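Side-chain contact in peptide ABC transporter permease (Staphylococcus hominis, PDB 6EXS), which probably imports peptides across the membrane as a POT-family transporter of the major facilitator superfamily, including thioalcohol-conjugated peptides that are precursors of human axillary malodour: residues Gly34-Leu39 with Leu334-Asn339. Numbering follows the deposited sequence.
Sequences GMRAML and LFQSIN. With C3H (2-[[(2~{R})-2-azanyl-3-[(3~{S})-3-methyl-1-oxidanyl-hexan-3-yl]sulfanyl-propanoyl]amino]ethanoic acid), chain O.
In the peptide-binding site of this POT transporter of the major facilitator superfamily, Arg-36 and Ala-37 on helix 16-44 meet Gln-336 of segment 334-339, which leads into helix 338-357, beside the bound thioalcohol-conjugated peptide C3H. Ala-37 suits the close approach: its CB is the whole of its side chain and rests 4.0 Å from Gln-336 CG, where the two backbones come within 6.5 Å between the CA atoms of these residues. Gln-336 sets out with CG beside its own backbone N (chi1 -57°) and the chain bends at chi2, which carries its amide past Ala-37 to the side chain of Arg-36. A glutamine fits here because its CG gives Ala-37 a nonpolar surface while the amide beyond it faces the arginine. The two side chains cross at about a right angle, with guanidinium and amide planes 72° apart. Arginine has the length and flexibility to reach from its helix to the ligand, its chain curled by bends at chi2 and chi3. It is deposited in two conformers; in the one described here, the ligand's C7 lies at the edge of the guanidinium, in its plane, 3.4 Å from Arg-36 NH2, an approach that is uncertain because it is described for this conformer alone. That same nitrogen also forms a long, weak ion pair with Glu-303.

The turn around Gln-336 also offers backbone groups to the ligand. Its carbonyl O accepts a hydrogen bond from the ligand's amino N at 3.0 Å, a pairing that would suit a positively charged amine. Asn-339 ND2 is hydrogen-bonded to Glu-410. The ligand's hydroxyl O serves as both donor and acceptor, giving its hydrogen to Phe-335 O and receiving that of Asn-339 N over 3.0 Å, with an N-H...O angle of 163°.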
# COMPACT_ATOMS: atom_id res chain seq x y z
N GLY A 34 -11.00 -5.87 -1.04
CA GLY A 34 -12.18 -6.58 -0.56
C GLY A 34 -11.82 -7.64 0.45
O GLY A 34 -12.43 -7.72 1.52
N MET A 35 -10.79 -8.44 0.12
CA MET A 35 -10.21 -9.47 0.99
C MET A 35 -9.67 -8.79 2.27
O MET A 35 -9.92 -9.28 3.37
CB MET A 35 -9.10 -10.22 0.21
CG MET A 35 -8.27 -11.20 1.02
SD MET A 35 -6.97 -10.43 2.02
CE MET A 35 -5.92 -9.58 0.69
N ARG A 36 -8.93 -7.65 2.09
CA ARG A 36 -8.33 -6.82 3.15
C ARG A 36 -9.38 -6.29 4.14
O ARG A 36 -9.17 -6.35 5.35
CB ARG A 36 -7.56 -5.64 2.52
CG ARG A 36 -6.06 -5.67 2.77
CD ARG A 36 -5.70 -4.75 3.92
NE ARG A 36 -5.10 -3.49 3.49
CZ ARG A 36 -5.76 -2.34 3.33
NH1 ARG A 36 -7.07 -2.28 3.53
NH2 ARG A 36 -5.11 -1.25 2.96
N ALA A 37 -10.50 -5.77 3.62
CA ALA A 37 -11.61 -5.21 4.41
C ALA A 37 -12.24 -6.26 5.33
O ALA A 37 -12.66 -5.93 6.43
CB ALA A 37 -12.68 -4.64 3.49
N MET A 38 -12.28 -7.53 4.88
CA MET A 38 -12.83 -8.69 5.57
C MET A 38 -11.82 -9.35 6.50
O MET A 38 -12.22 -9.87 7.54
CB MET A 38 -13.28 -9.75 4.56
CG MET A 38 -14.46 -9.34 3.70
SD MET A 38 -15.07 -10.75 2.75
CE MET A 38 -16.21 -11.42 3.88
N LEU A 39 -10.54 -9.40 6.09
CA LEU A 39 -9.47 -10.11 6.82
C LEU A 39 -9.37 -9.76 8.30
O LEU A 39 -9.26 -10.68 9.10
CB LEU A 39 -8.09 -9.96 6.14
CG LEU A 39 -7.08 -11.09 6.43
CD1 LEU A 39 -7.47 -12.39 5.74
CD2 LEU A 39 -5.68 -10.68 6.00
N LEU A 334 -17.23 -0.72 5.48
CA LEU A 334 -17.39 0.53 4.73
C LEU A 334 -16.44 1.65 5.17
O LEU A 334 -16.24 2.60 4.42
CB LEU A 334 -18.85 1.01 4.73
CG LEU A 334 -19.67 0.53 3.54
CD1 LEU A 334 -20.30 -0.80 3.82
CD2 LEU A 334 -20.74 1.53 3.21
N PHE A 335 -15.79 1.51 6.34
CA PHE A 335 -14.76 2.44 6.82
C PHE A 335 -13.59 2.50 5.82
O PHE A 335 -12.92 3.52 5.75
CB PHE A 335 -14.20 1.99 8.17
CG PHE A 335 -15.01 2.33 9.39
CD1 PHE A 335 -15.43 3.64 9.63
CD2 PHE A 335 -15.28 1.37 10.36
CE1 PHE A 335 -16.15 3.97 10.78
CE2 PHE A 335 -15.99 1.70 11.51
CZ PHE A 335 -16.43 2.99 11.71
N GLN A 336 -13.34 1.38 5.07
CA GLN A 336 -12.27 1.23 4.06
C GLN A 336 -12.55 1.95 2.73
O GLN A 336 -11.62 2.15 1.93
CB GLN A 336 -12.01 -0.27 3.76
CG GLN A 336 -11.64 -1.11 4.96
CD GLN A 336 -10.44 -0.54 5.65
OE1 GLN A 336 -10.56 0.08 6.71
NE2 GLN A 336 -9.28 -0.69 5.02
N SER A 337 -13.83 2.29 2.49
CA SER A 337 -14.34 2.96 1.30
C SER A 337 -14.24 4.49 1.41
O SER A 337 -14.33 5.17 0.37
CB SER A 337 -15.79 2.55 1.03
OG SER A 337 -15.91 1.20 0.60
N ILE A 338 -14.04 5.03 2.65
CA ILE A 338 -13.99 6.48 2.89
C ILE A 338 -12.83 7.17 2.12
O ILE A 338 -13.08 8.08 1.33
CB ILE A 338 -14.00 6.86 4.40
CG1 ILE A 338 -15.26 6.30 5.12
CG2 ILE A 338 -13.91 8.40 4.57
CD1 ILE A 338 -15.24 6.35 6.61
N ASN A 339 -11.59 6.74 2.37
CA ASN A 339 -10.37 7.25 1.75
C ASN A 339 -10.40 7.15 0.19
O ASN A 339 -10.19 8.19 -0.43
CB ASN A 339 -9.16 6.57 2.37
CG ASN A 339 -7.82 7.00 1.87
OD1 ASN A 339 -7.40 6.58 0.81
ND2 ASN A 339 -7.09 7.76 2.69
O2 C3H O . -5.11 2.14 -2.59
C11 C3H O . -5.67 3.17 -2.46
O3 C3H O . -5.22 4.29 -2.90
C10 C3H O . -6.97 3.35 -1.72
N1 C3H O . -7.16 2.38 -0.66
C9 C3H O . -6.67 2.58 0.55
O1 C3H O . -5.51 2.90 0.76
C8 C3H O . -7.58 2.41 1.72
N C3H O . -8.77 1.69 1.30
C7 C3H O . -6.91 1.60 2.83
S C3H O . -6.26 2.52 4.25
C3 C3H O . -7.64 3.29 5.25
C4 C3H O . -8.41 2.15 5.86
C5 C3H O . -8.43 4.21 4.31
C6 C3H O . -9.72 4.79 4.83
O C3H O . -10.82 4.38 4.09
C2 C3H O . -7.07 4.17 6.37
C1 C3H O . -7.42 5.65 6.28
C C3H O . -6.83 6.42 7.43